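Local coordinates for magnesium and cobalt efflux protein CorC (Neisseria meningitidis, PDB 2PLI), which probably takes part in magnesium and cobalt transport, this chain being its C-terminal transporter-associated domain, which binds zinc in the crystal, at residues 57-62 against 72-77; 17-22 against 84-89; 25-30 against 43-48; 49-54 against 65-70. All blocks are in the same frame, centred on the assembly; numbering follows the deposited sequence. Where two conformers were deposited one is given.

Interaction 1: 57-62 against 72-77; sequences HLPVRG and FTVARA. With ZN (zinc ion), chain F.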
loop_
_atom_site.group_PDB
_atom_site.type_symbol
_atom_site.label_atom_id
_atom_site.label_comp_id
_atom_site.label_asym_id
_atom_site.label_seq_id
_atom_site.Cartn_x
_atom_site.Cartn_y
_atom_site.Cartn_z
ATOM N N HIS A 57 6.270 -19.985 -18.207
ATOM C CA HIS A 57 6.321 -19.167 -19.417
ATOM C C HIS A 57 5.446 -17.962 -19.245
ATOM O O HIS A 57 4.709 -17.885 -18.263
ATOM C CB HIS A 57 5.823 -19.971 -20.607
ATOM C CG HIS A 57 4.367 -20.379 -20.504
ATOM N ND1 HIS A 57 3.932 -21.426 -19.711
ATOM C CD2 HIS A 57 3.266 -19.912 -21.144
ATOM C CE1 HIS A 57 2.622 -21.568 -19.858
ATOM N NE2 HIS A 57 2.188 -20.662 -20.720
ATOM N N LEU A 58 5.595 -16.999 -20.166
ATOM C CA LEU A 58 4.723 -15.820 -20.201
ATOM C C LEU A 58 3.343 -16.259 -20.678
ATOM O O LEU A 58 3.192 -16.666 -21.827
ATOM C CB LEU A 58 5.307 -14.786 -21.164
ATOM C CG LEU A 58 4.437 -13.550 -21.449
ATOM C CD1 LEU A 58 4.163 -12.815 -20.161
ATOM C CD2 LEU A 58 5.126 -12.642 -22.462
ATOM N N PRO A 59 2.337 -16.196 -19.801
ATOM C CA PRO A 59 1.032 -16.684 -20.166
ATOM C C PRO A 59 0.160 -15.704 -20.961
ATOM O O PRO A 59 0.405 -14.482 -21.006
ATOM C CB PRO A 59 0.393 -16.961 -18.808
ATOM C CG PRO A 59 0.924 -15.898 -17.980
ATOM C CD PRO A 59 2.377 -15.730 -18.411
ATOM N N VAL A 60 -0.913 -16.257 -21.527
ATOM C CA VAL A 60 -1.906 -15.451 -22.205
ATOM C C VAL A 60 -3.137 -15.283 -21.329
ATOM O O VAL A 60 -3.320 -15.983 -20.309
ATOM C CB VAL A 60 -2.319 -16.105 -23.564
ATOM C CG1 VAL A 60 -1.142 -16.260 -24.490
ATOM C CG2 VAL A 60 -2.961 -17.479 -23.338
ATOM N N ARG A 61 -3.984 -14.320 -21.688
ATOM C CA ARG A 61 -5.236 -14.092 -20.967
ATOM C C ARG A 61 -6.004 -15.409 -20.777
ATOM O O ARG A 61 -6.148 -16.222 -21.731
ATOM C CB ARG A 61 -6.081 -13.095 -21.747
ATOM C CG ARG A 61 -7.273 -12.555 -21.005
ATOM C CD ARG A 61 -7.801 -11.288 -21.670
ATOM N NE ARG A 61 -8.191 -11.488 -23.070
ATOM C CZ ARG A 61 -9.272 -12.160 -23.472
ATOM N NH1 ARG A 61 -10.082 -12.729 -22.592
ATOM N NH2 ARG A 61 -9.551 -12.266 -24.767
ATOM N N GLY A 62 -6.533 -15.615 -19.586
ATOM C CA GLY A 62 -7.329 -16.779 -19.298
ATOM C C GLY A 62 -6.577 -17.900 -18.635
ATOM O O GLY A 62 -7.206 -18.791 -18.043
ATOM N N PHE A 72 -4.826 -17.467 -9.373
ATOM C CA PHE A 72 -4.576 -16.275 -10.167
ATOM C C PHE A 72 -4.926 -16.607 -11.588
ATOM O O PHE A 72 -4.399 -17.592 -12.115
ATOM C CB PHE A 72 -3.113 -15.887 -10.124
ATOM C CG PHE A 72 -2.652 -15.471 -8.789
ATOM C CD1 PHE A 72 -2.833 -14.189 -8.344
ATOM C CD2 PHE A 72 -2.111 -16.405 -7.921
ATOM C CE1 PHE A 72 -2.446 -13.810 -7.061
ATOM C CE2 PHE A 72 -1.690 -16.056 -6.660
ATOM C CZ PHE A 72 -1.867 -14.756 -6.200
ATOM N N THR A 73 -5.764 -15.795 -12.205
ATOM C CA THR A 73 -6.065 -15.944 -13.617
ATOM C C THR A 73 -5.519 -14.745 -14.338
ATOM O O THR A 73 -5.685 -13.627 -13.910
ATOM C CB THR A 73 -7.594 -16.073 -13.884
ATOM O OG1 THR A 73 -8.126 -17.143 -13.096
ATOM C CG2 THR A 73 -7.865 -16.355 -15.362
ATOM N N VAL A 74 -4.897 -14.952 -15.477
ATOM C CA VAL A 74 -4.384 -13.821 -16.264
ATOM C C VAL A 74 -5.501 -12.994 -16.867
ATOM O O VAL A 74 -6.307 -13.532 -17.623
ATOM C CB VAL A 74 -3.416 -14.332 -17.368
ATOM C CG1 VAL A 74 -2.911 -13.172 -18.192
ATOM C CG2 VAL A 74 -2.242 -15.144 -16.720
ATOM N N ALA A 75 -5.562 -11.697 -16.541
ATOM C CA ALA A 75 -6.580 -10.760 -17.074
ATOM C C ALA A 75 -6.122 -9.869 -18.227
ATOM O O ALA A 75 -6.912 -9.491 -19.096
ATOM C CB ALA A 75 -7.087 -9.888 -15.947
ATOM N N ARG A 76 -4.861 -9.449 -18.178
ATOM C CA ARG A 76 -4.286 -8.697 -19.298
ATOM C C ARG A 76 -2.861 -9.124 -19.463
ATOM O O ARG A 76 -2.067 -9.068 -18.539
ATOM C CB ARG A 76 -4.374 -7.181 -19.084
ATOM C CG ARG A 76 -3.869 -6.388 -20.283
ATOM C CD ARG A 76 -3.867 -4.890 -20.015
ATOM N NE ARG A 76 -2.975 -4.207 -20.958
ATOM C CZ ARG A 76 -1.996 -3.372 -20.609
ATOM N NH1 ARG A 76 -1.777 -3.054 -19.326
ATOM N NH2 ARG A 76 -1.265 -2.811 -21.551
ATOM N N ALA A 77 -2.516 -9.516 -20.685
ATOM C CA ALA A 77 -1.140 -9.867 -21.011
ATOM C C ALA A 77 -0.949 -9.708 -22.503
ATOM O O ALA A 77 -1.903 -9.775 -23.267
ATOM C CB ALA A 77 -0.840 -11.360 -20.593
HETATM ZN ZN ZN F . 0.477 -20.457 -21.807
HETATM O O HOH W 1 -3.377 -12.548 -23.808
HETATM O O HOH W 2 0.991 -19.426 -23.851
#
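V74 packs against P59, V60 and R61 just before a classic beta bulge, in which A75 and R76 both face T84. The loop 57-62 joins helix 47-55 to strand 64-67. It passes over strand 70-77 where that strand turns a corner. With V74 CG1 anti to the backbone N (chi1 179°), the two methyls reach different parts of the loop. CG2 meets the proline ring, 3.5 Å from P59 CG, which is tight for two carbons. These two side chains cross at about a right angle. CG1 lies 3.5 Å from V60 O and also touches R61 CA. The backbones join directly too. G62 N donates to V74 O at 2.9 Å, nearly straight at 171°.

R61 adds the aliphatic part of its chain, with CD 3.3 Å from A75 O. Its backbone N is satisfied by water 1, which in turn donates to A77 O. The A77 methyl comes 3.4 Å from P59 O. The loop is therefore held at both limbs of the bulged strand.

At its start the loop carries a zinc site made with E63. V60 N hydrogen-bonds to E63 OE2, so the carboxylate that binds the metal is also fixed by the loop. H57 NE2 binds the zinc at 2.0 Å, E63 is the other protein ligand, and water 2 lies 2.4 Å from the metal.

Interaction 2: 17-22 against 84-89; sequences SERWRI and TLMATR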
loop_
_atom_site.group_PDB
_atom_site.type_symbol
_atom_site.label_atom_id
_atom_site.label_comp_id
_atom_site.label_asym_id
_atom_site.label_seq_id
_atom_site.Cartn_x
_atom_site.Cartn_y
_atom_site.Cartn_z
ATOM N N SER A 17 -15.947 -8.331 -2.312
ATOM C CA SER A 17 -15.284 -8.669 -1.059
ATOM C C SER A 17 -14.299 -9.826 -1.181
ATOM O O SER A 17 -13.315 -9.852 -0.442
ATOM C CB SER A 17 -16.282 -8.913 0.073
ATOM O OG SER A 17 -16.995 -10.115 -0.130
ATOM N N GLU A 18 -14.560 -10.780 -2.094
ATOM C CA GLU A 18 -13.685 -11.941 -2.251
ATOM C C GLU A 18 -13.015 -12.145 -3.624
ATOM O O GLU A 18 -12.636 -13.256 -3.980
ATOM C CB GLU A 18 -14.384 -13.216 -1.795
ATOM C CG GLU A 18 -14.604 -13.286 -0.270
ATOM C CD GLU A 18 -13.283 -13.391 0.527
ATOM O OE1 GLU A 18 -12.480 -14.362 0.291
ATOM O OE2 GLU A 18 -13.037 -12.471 1.361
ATOM N N ARG A 19 -12.788 -11.060 -4.340
ATOM C CA ARG A 19 -12.139 -11.141 -5.646
ATOM C C ARG A 19 -11.350 -9.871 -5.854
ATOM O O ARG A 19 -11.830 -8.793 -5.557
ATOM C CB ARG A 19 -13.207 -11.267 -6.714
ATOM C CG ARG A 19 -12.723 -11.814 -7.976
ATOM C CD ARG A 19 -13.862 -12.676 -8.554
ATOM N NE ARG A 19 -13.598 -12.917 -9.933
ATOM C CZ ARG A 19 -14.049 -12.180 -10.930
ATOM N NH1 ARG A 19 -14.901 -11.176 -10.747
ATOM N NH2 ARG A 19 -13.668 -12.515 -12.117
ATOM N N TRP A 20 -10.132 -10.024 -6.357
ATOM C CA TRP A 20 -9.203 -8.928 -6.458
ATOM C C TRP A 20 -8.556 -8.814 -7.827
ATOM O O TRP A 20 -8.060 -9.809 -8.369
ATOM C CB TRP A 20 -8.085 -9.104 -5.411
ATOM C CG TRP A 20 -8.617 -9.262 -4.046
ATOM C CD1 TRP A 20 -8.913 -8.266 -3.176
ATOM C CD2 TRP A 20 -8.958 -10.488 -3.382
ATOM N NE1 TRP A 20 -9.437 -8.779 -2.013
ATOM C CE2 TRP A 20 -9.497 -10.142 -2.124
ATOM C CE3 TRP A 20 -8.879 -11.843 -3.722
ATOM C CZ2 TRP A 20 -9.936 -11.098 -1.212
ATOM C CZ3 TRP A 20 -9.350 -12.805 -2.797
ATOM C CH2 TRP A 20 -9.853 -12.417 -1.571
ATOM N N ARG A 21 -8.502 -7.601 -8.360
ATOM C CA ARG A 21 -7.757 -7.367 -9.577
ATOM C C ARG A 21 -6.395 -6.847 -9.171
ATOM O O ARG A 21 -6.319 -5.865 -8.399
ATOM C CB ARG A 21 -8.464 -6.351 -10.464
ATOM C CG ARG A 21 -7.737 -6.228 -11.812
ATOM C CD ARG A 21 -8.398 -5.184 -12.723
ATOM N NE ARG A 21 -9.791 -5.458 -12.984
ATOM C CZ ARG A 21 -10.811 -4.737 -12.509
ATOM N NH1 ARG A 21 -10.608 -3.668 -11.725
ATOM N NH2 ARG A 21 -12.046 -5.092 -12.810
ATOM N N ILE A 22 -5.335 -7.499 -9.643
ATOM C CA ILE A 22 -3.994 -7.205 -9.127
ATOM C C ILE A 22 -3.029 -6.807 -10.256
ATOM O O ILE A 22 -2.879 -7.531 -11.242
ATOM C CB ILE A 22 -3.415 -8.462 -8.394
ATOM C CG1 ILE A 22 -4.339 -8.906 -7.258
ATOM C CG2 ILE A 22 -2.002 -8.187 -7.841
ATOM C CD1 ILE A 22 -3.861 -10.127 -6.470
ATOM N N THR A 84 -1.923 -7.794 -15.670
ATOM C CA THR A 84 -2.974 -7.848 -14.658
ATOM C C THR A 84 -3.428 -9.259 -14.413
ATOM O O THR A 84 -3.560 -10.065 -15.347
ATOM C CB THR A 84 -4.198 -7.017 -15.132
ATOM O OG1 THR A 84 -3.701 -5.746 -15.646
ATOM C CG2 THR A 84 -5.166 -6.781 -13.988
ATOM N N LEU A 85 -3.731 -9.511 -13.150
ATOM C CA LEU A 85 -4.245 -10.806 -12.682
ATOM C C LEU A 85 -5.584 -10.587 -11.970
ATOM O O LEU A 85 -5.827 -9.524 -11.425
ATOM C CB LEU A 85 -3.267 -11.405 -11.676
ATOM C CG LEU A 85 -1.855 -11.699 -12.201
ATOM C CD1 LEU A 85 -0.910 -11.865 -11.082
ATOM C CD2 LEU A 85 -1.915 -12.949 -13.128
HETATM N N MSE A 86 -6.430 -11.608 -11.983
HETATM C CA MSE A 86 -7.621 -11.687 -11.116
HETATM C C MSE A 86 -7.409 -12.835 -10.172
HETATM O O MSE A 86 -7.134 -13.967 -10.613
HETATM C CB MSE A 86 -8.873 -11.922 -11.954
HETATM C CG MSE A 86 -10.170 -11.886 -11.178
HETATM SE SE MSE A 86 -10.583 -10.065 -10.574
HETATM C CE MSE A 86 -11.516 -9.354 -12.090
ATOM N N ALA A 87 -7.539 -12.561 -8.882
ATOM C CA ALA A 87 -7.287 -13.580 -7.853
ATOM C C ALA A 87 -8.533 -13.866 -7.062
ATOM O O ALA A 87 -9.364 -12.962 -6.823
ATOM C CB ALA A 87 -6.219 -13.138 -6.924
ATOM N N THR A 88 -8.663 -15.131 -6.644
ATOM C CA THR A 88 -9.704 -15.531 -5.701
ATOM C C THR A 88 -9.067 -16.577 -4.806
ATOM O O THR A 88 -8.037 -17.175 -5.156
ATOM C CB THR A 88 -10.935 -16.099 -6.397
ATOM O OG1 THR A 88 -10.556 -17.195 -7.227
ATOM C CG2 THR A 88 -11.605 -15.042 -7.226
ATOM N N ARG A 89 -9.682 -16.788 -3.638
ATOM C CA ARG A 89 -9.240 -17.829 -2.704
ATOM C C ARG A 89 -9.684 -19.224 -3.157
ATOM O O ARG A 89 -10.839 -19.430 -3.533
ATOM C CB ARG A 89 -9.769 -17.529 -1.286
ATOM C CG ARG A 89 -9.019 -16.373 -0.597
ATOM C CD ARG A 89 -9.222 -16.325 0.933
ATOM N NE ARG A 89 -8.413 -15.265 1.585
ATOM C CZ ARG A 89 -7.094 -15.305 1.815
ATOM N NH1 ARG A 89 -6.359 -16.336 1.435
ATOM N NH2 ARG A 89 -6.484 -14.293 2.438
HETATM O O HOH W 3 -11.997 -15.538 -2.692
#
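R19 of strand 19-23 runs beside T88 of strand 82-89, both side chains pointing the same way, and its tip meets M86. R19 CB is 4.1 Å from T88 CG2. CG and CD of R19 come closer to the same methyl, each at 3.5 Å. CG also approaches A87 O. NE touches both M86 CG and T88 CG2. At the tip, NH2 is 3.7 Å from M86 CG, while CZ and NH1 lie near M86 CE. The guanidinium thus has the M86 methyl over one face, offset toward the rim, and T88 CG2 at its edge in plane. M86 is selenomethionine here. Its chain bends at chi2 (70°) and chi3 (87°), which folds SE back to 3.4 Å from W20 O and places CE over the guanidinium.

The backbones pair in antiparallel fashion. W20 with A87 and I22 with L85 are hydrogen-bonded pairs. The A87 N to W20 O bond is 2.8 Å, and I22 N to L85 O is 2.7 Å. On the face of W20, I22 CD1 packs 3.9 Å from A87 CB, and the W20 ring meets F34 and F35 edge-to-face. Just before the strand begins, water 3 joins E18 O and OE1 to R89 N. The R89 guanidinium is held by F35 O and by S17 OG of the second subunit. The arrangement is that of a two-layer alpha+beta domain, an antiparallel sheet with helices packed on one face.

Interaction 3: 25-30 against 43-48; sequences ATEIED and EADTIG. With ZN (zinc ion), chain E; ZN (zinc ion), chain U.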
loop_
_atom_site.group_PDB
_atom_site.type_symbol
_atom_site.label_atom_id
_atom_site.label_comp_id
_atom_site.label_asym_id
_atom_site.label_seq_id
_atom_site.Cartn_x
_atom_site.Cartn_y
_atom_site.Cartn_z
ATOM N N ALA A 25 2.874 -5.930 -11.380
ATOM C CA ALA A 25 4.090 -5.349 -10.834
ATOM C C ALA A 25 4.087 -5.232 -9.298
ATOM O O ALA A 25 5.133 -4.897 -8.698
ATOM C CB ALA A 25 4.317 -4.020 -11.495
ATOM N N THR A 26 2.982 -5.645 -8.663
ATOM C CA THR A 26 2.858 -5.624 -7.191
ATOM C C THR A 26 3.954 -6.530 -6.579
ATOM O O THR A 26 4.160 -7.656 -7.012
ATOM C CB THR A 26 1.498 -6.094 -6.724
ATOM O OG1 THR A 26 0.471 -5.298 -7.318
ATOM C CG2 THR A 26 1.423 -6.011 -5.197
ATOM N N GLU A 27 4.677 -5.996 -5.610
ATOM C CA GLU A 27 5.775 -6.724 -5.007
ATOM C C GLU A 27 5.248 -7.860 -4.165
ATOM O O GLU A 27 4.230 -7.739 -3.444
ATOM C CB GLU A 27 6.651 -5.741 -4.213
ATOM C CG GLU A 27 7.348 -4.771 -5.157
ATOM C CD GLU A 27 7.893 -3.515 -4.498
ATOM O OE1 GLU A 27 8.651 -3.594 -3.520
ATOM O OE2 GLU A 27 7.612 -2.351 -4.936
ATOM N N ILE A 28 6.017 -8.964 -4.288
ATOM C CA ILE A 28 5.579 -10.169 -3.571
ATOM C C ILE A 28 5.369 -9.911 -2.085
ATOM O O ILE A 28 4.414 -10.410 -1.511
ATOM C CB ILE A 28 6.579 -11.339 -3.824
ATOM C CG1 ILE A 28 6.533 -11.775 -5.285
ATOM C CG2 ILE A 28 6.242 -12.514 -2.899
ATOM C CD1 ILE A 28 7.601 -12.870 -5.624
ATOM N N GLU A 29 6.212 -9.072 -1.460
ATOM C CA GLU A 29 6.031 -8.784 -0.038
ATOM C C GLU A 29 4.729 -8.070 0.267
ATOM O O GLU A 29 4.129 -8.287 1.300
ATOM C CB GLU A 29 7.181 -7.961 0.514
ATOM C CG GLU A 29 8.519 -8.622 0.354
ATOM C CD GLU A 29 9.246 -8.279 -0.907
ATOM O OE1 GLU A 29 8.661 -7.859 -1.916
ATOM O OE2 GLU A 29 10.481 -8.422 -0.882
ATOM N N ASP A 30 4.294 -7.227 -0.653
ATOM C CA ASP A 30 3.027 -6.538 -0.489
ATOM C C ASP A 30 1.817 -7.443 -0.704
ATOM O O ASP A 30 0.766 -7.312 -0.018
ATOM C CB ASP A 30 3.008 -5.281 -1.330
ATOM C CG ASP A 30 4.110 -4.295 -0.891
ATOM O OD1 ASP A 30 4.302 -4.072 0.332
ATOM O OD2 ASP A 30 4.860 -3.825 -1.772
ATOM N N GLU A 43 13.978 -16.001 -7.626
ATOM C CA GLU A 43 14.161 -15.395 -8.941
ATOM C C GLU A 43 13.065 -14.396 -9.343
ATOM O O GLU A 43 13.175 -13.781 -10.414
ATOM C CB GLU A 43 14.251 -16.509 -9.999
ATOM C CG GLU A 43 12.896 -17.131 -10.370
ATOM C CD GLU A 43 12.980 -18.478 -11.095
ATOM O OE1 GLU A 43 14.093 -19.012 -11.306
ATOM O OE2 GLU A 43 11.898 -18.999 -11.463
ATOM N N ALA A 44 12.010 -14.279 -8.526
ATOM C CA ALA A 44 10.899 -13.343 -8.775
ATOM C C ALA A 44 10.751 -12.365 -7.627
ATOM O O ALA A 44 10.844 -12.744 -6.469
ATOM C CB ALA A 44 9.583 -14.094 -8.963
ATOM N N ASP A 45 10.448 -11.126 -7.961
ATOM C CA ASP A 45 10.172 -10.101 -6.960
ATOM C C ASP A 45 8.747 -9.537 -6.946
ATOM O O ASP A 45 8.336 -8.840 -5.990
ATOM C CB ASP A 45 11.078 -8.947 -7.204
ATOM C CG ASP A 45 11.067 -8.026 -6.066
ATOM O OD1 ASP A 45 11.061 -8.544 -4.886
ATOM O OD2 ASP A 45 10.996 -6.801 -6.317
ATOM N N THR A 46 8.017 -9.832 -8.020
ATOM C CA THR A 46 6.640 -9.371 -8.189
ATOM C C THR A 46 5.687 -10.557 -8.375
ATOM O O THR A 46 6.082 -11.690 -8.712
ATOM C CB THR A 46 6.475 -8.452 -9.406
ATOM O OG1 THR A 46 6.659 -9.213 -10.624
ATOM C CG2 THR A 46 7.442 -7.256 -9.383
ATOM N N ILE A 47 4.394 -10.271 -8.224
ATOM C CA ILE A 47 3.413 -11.349 -8.342
ATOM C C ILE A 47 3.363 -11.849 -9.787
ATOM O O ILE A 47 3.210 -13.034 -10.015
ATOM C CB ILE A 47 2.061 -10.908 -7.798
ATOM C CG1 ILE A 47 1.070 -12.076 -7.717
ATOM C CG2 ILE A 47 1.503 -9.750 -8.616
ATOM C CD1 ILE A 47 1.540 -13.295 -6.920
ATOM N N GLY A 48 3.495 -10.950 -10.764
ATOM C CA GLY A 48 3.565 -11.358 -12.175
ATOM C C GLY A 48 4.741 -12.300 -12.414
ATOM O O GLY A 48 4.638 -13.314 -13.118
HETATM ZN ZN ZN E . 11.160 -6.899 -3.359
HETATM ZN ZN ZN U . 8.189 -0.705 -4.017
HETATM O O HOH W 4 10.601 -5.088 -2.418
#
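E29 and D45 belong to a zinc site between subunits, built where the starts of helices 28-35 and 47-55 come together. D45 OD1 binds the metal at 2.2 Å. The E29 carboxylate stands farther off, with OE1 3.0 Å from the zinc. H23 of the third subunit and water 4 also bind it. The two carboxylate planes are nearly perpendicular, 82° apart. E27 binds a second zinc through OE2, at 2.0 Å. That metal is shared with D10 and H13 of the third subunit and D10 of the fourth.

Underneath, the backbones form a single bridge between E27 and T46, each at the N-cap position of its helix. I28 N donates to D45 O at 2.9 Å, nearly straight. I47 N donates to T26 O, also at 2.9 Å, nearly along the C=O axis. The T46 hydroxyl caps G49 N. I28 supplies the apolar part. CG1 lies 3.4 Å from T46 C, and the extended chi2 (175°) carries CD1 on to A44 O and CB.

Several acidic groups gather here: E27 OE1 and D45 OD2 are only 4.9 Å apart. The zinc ions probably offset their mutual repulsion, as does R21 of the third subunit, which makes salt bridges to E27 and D30. In the crystal, zinc bridges carboxylates of this chain to histidine and aspartate of its neighbours, which is consistent with the metal strengthening this junction.

Interaction 4: 49-54 against 65-70; sequences GLVIQE and VLIGGL
V65 CG1 sits between its backbone N and carbonyl carbon (chi1 66°), which turns one methyl to V51 and the other to E54. I67 is extended beyond CG1 (chi2 176°) and pushes CD1 out to the helix. The motif is a helix packed across the edge hairpin of an antiparallel sheet. The axes of helix 49-54 and strand 65-67 lie 9.3 Å apart at 108°, so the helix runs across the strand. No hydrogen bond joins the segments, and the contact is apolar.

V65 CG1 is 4.0 Å from V51 CG1, and V65 CG2 is 3.9 Å from E54 CB. I67 CD1 gathers three helix residues. It lies 3.9 Å from E54 CG and 4.2 Å from V51 CG2. L50 CD2 approaches the same methyl at 4.2 Å. V51 and I67 cross at about a right angle. E54 thus serves this contact with its aliphatic carbons.

F72 also packs on I67, and L82 and L85 of strand 82-89 pack on V51. These join the contact to the sheet's hydrophobic core. The strand ends in a type II' turn from I67 to L70, closed by L70 N to I67 O at 3.2 Å, with I67 N donating back to L70 O. I67 O also hydrogen-bonds to Y39 OH. On the helix, Q53 NE2 donates to E54 OE2 at 3.2 Å, on the anti side of the carboxylate and somewhat out of its plane.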
loop_
_atom_site.group_PDB
_atom_site.type_symbol
_atom_site.label_atom_id
_atom_site.label_comp_id
_atom_site.label_asym_id
_atom_site.label_seq_id
_atom_site.Cartn_x
_atom_site.Cartn_y
_atom_site.Cartn_z
ATOM N N GLY A 49 5.899 -11.949 -11.846
ATOM C CA GLY A 49 7.073 -12.809 -11.902
ATOM C C GLY A 49 6.855 -14.173 -11.300
ATOM O O GLY A 49 7.326 -15.190 -11.854
ATOM N N LEU A 50 6.152 -14.223 -10.175
ATOM C CA LEU A 50 5.852 -15.470 -9.530
ATOM C C LEU A 50 4.903 -16.341 -10.358
ATOM O O LEU A 50 5.101 -17.551 -10.483
ATOM C CB LEU A 50 5.290 -15.198 -8.143
ATOM C CG LEU A 50 5.213 -16.393 -7.221
ATOM C CD1 LEU A 50 6.594 -16.882 -6.781
ATOM C CD2 LEU A 50 4.433 -16.013 -6.001
ATOM N N VAL A 51 3.882 -15.722 -10.941
ATOM C CA VAL A 51 2.983 -16.440 -11.858
ATOM C C VAL A 51 3.748 -17.012 -13.027
ATOM O O VAL A 51 3.545 -18.149 -13.407
ATOM C CB VAL A 51 1.855 -15.546 -12.301
ATOM C CG1 VAL A 51 1.105 -16.154 -13.449
ATOM C CG2 VAL A 51 0.900 -15.299 -11.078
ATOM N N ILE A 52 4.624 -16.227 -13.628
ATOM C CA ILE A 52 5.416 -16.693 -14.774
ATOM C C ILE A 52 6.310 -17.865 -14.335
ATOM O O ILE A 52 6.460 -18.848 -15.086
ATOM C CB ILE A 52 6.212 -15.527 -15.364
ATOM C CG1 ILE A 52 5.300 -14.514 -16.078
ATOM C CG2 ILE A 52 7.263 -16.012 -16.342
ATOM C CD1 ILE A 52 5.980 -13.207 -16.456
ATOM N N GLN A 53 6.912 -17.767 -13.160
ATOM C CA GLN A 53 7.732 -18.867 -12.591
ATOM C C GLN A 53 6.928 -20.150 -12.464
ATOM O O GLN A 53 7.394 -21.210 -12.866
ATOM C CB GLN A 53 8.347 -18.480 -11.248
ATOM C CG GLN A 53 8.975 -19.641 -10.392
ATOM C CD GLN A 53 9.182 -19.220 -8.931
ATOM O OE1 GLN A 53 9.856 -18.221 -8.661
ATOM N NE2 GLN A 53 8.511 -19.912 -7.992
ATOM N N GLU A 54 5.738 -20.055 -11.890
ATOM C CA GLU A 54 4.923 -21.238 -11.606
ATOM C C GLU A 54 4.306 -21.840 -12.858
ATOM O O GLU A 54 4.165 -23.064 -12.938
ATOM C CB GLU A 54 3.815 -20.916 -10.639
ATOM C CG GLU A 54 4.313 -20.555 -9.250
ATOM C CD GLU A 54 4.810 -21.756 -8.471
ATOM O OE1 GLU A 54 4.209 -22.848 -8.568
ATOM O OE2 GLU A 54 5.814 -21.603 -7.759
ATOM N N VAL A 65 -3.316 -20.237 -12.519
ATOM C CA VAL A 65 -2.395 -20.961 -11.672
ATOM C C VAL A 65 -2.792 -20.861 -10.205
ATOM O O VAL A 65 -3.170 -19.794 -9.719
ATOM C CB VAL A 65 -0.906 -20.559 -11.964
ATOM C CG1 VAL A 65 -0.681 -19.153 -11.587
ATOM C CG2 VAL A 65 0.057 -21.521 -11.307
ATOM N N LEU A 66 -2.744 -21.995 -9.512
ATOM C CA LEU A 66 -2.935 -22.025 -8.060
ATOM C C LEU A 66 -1.592 -21.934 -7.351
ATOM O O LEU A 66 -0.696 -22.755 -7.595
ATOM C CB LEU A 66 -3.622 -23.336 -7.621
ATOM C CG LEU A 66 -4.970 -23.694 -8.231
ATOM C CD1 LEU A 66 -5.743 -24.650 -7.294
ATOM C CD2 LEU A 66 -5.784 -22.473 -8.546
ATOM N N ILE A 67 -1.447 -20.957 -6.466
ATOM C CA ILE A 67 -0.217 -20.827 -5.688
ATOM C C ILE A 67 -0.636 -20.647 -4.242
ATOM O O ILE A 67 -1.278 -19.663 -3.880
ATOM C CB ILE A 67 0.638 -19.616 -6.103
ATOM C CG1 ILE A 67 0.688 -19.452 -7.630
ATOM C CG2 ILE A 67 2.035 -19.735 -5.461
ATOM C CD1 ILE A 67 1.461 -18.189 -8.101
ATOM N N GLY A 68 -0.293 -21.616 -3.407
ATOM C CA GLY A 68 -0.787 -21.569 -2.051
ATOM C C GLY A 68 -2.304 -21.624 -2.130
ATOM O O GLY A 68 -2.881 -22.419 -2.904
ATOM N N GLY A 69 -2.962 -20.788 -1.354
ATOM C CA GLY A 69 -4.415 -20.853 -1.273
ATOM C C GLY A 69 -5.105 -19.846 -2.178
ATOM O O GLY A 69 -6.268 -19.536 -1.953
ATOM N N LEU A 70 -4.386 -19.337 -3.172
ATOM C CA LEU A 70 -4.922 -18.339 -4.093
ATOM C C LEU A 70 -4.860 -18.846 -5.532
ATOM O O LEU A 70 -3.859 -19.444 -5.941
ATOM C CB LEU A 70 -4.148 -17.025 -4.020
ATOM C CG LEU A 70 -4.205 -16.224 -2.727
ATOM C CD1 LEU A 70 -3.387 -14.934 -2.879
ATOM C CD2 LEU A 70 -5.637 -15.934 -2.296
#

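How the interactions relate
From the N terminus, strand 19-23 opens the widest loop. Interaction 2 closes it only near the C terminus, at strand 82-89, and the other three contacts nest inside. Interaction 3 comes first within it and joins the starts of the two helices. It closes before 49-54 begins, so it lies in series with interactions 4 and 1. Those two cross, since 49-54, 57-62, 65-70 and 72-77 alternate along the chain. They fasten helix 47-55 and the loop after it to adjacent strands. I47 links the helix side of interaction 3 to F72 and L85. Strand 70-77 lies between 82-89 and 64-67, tying interactions 1, 2 and 4 into one sheet.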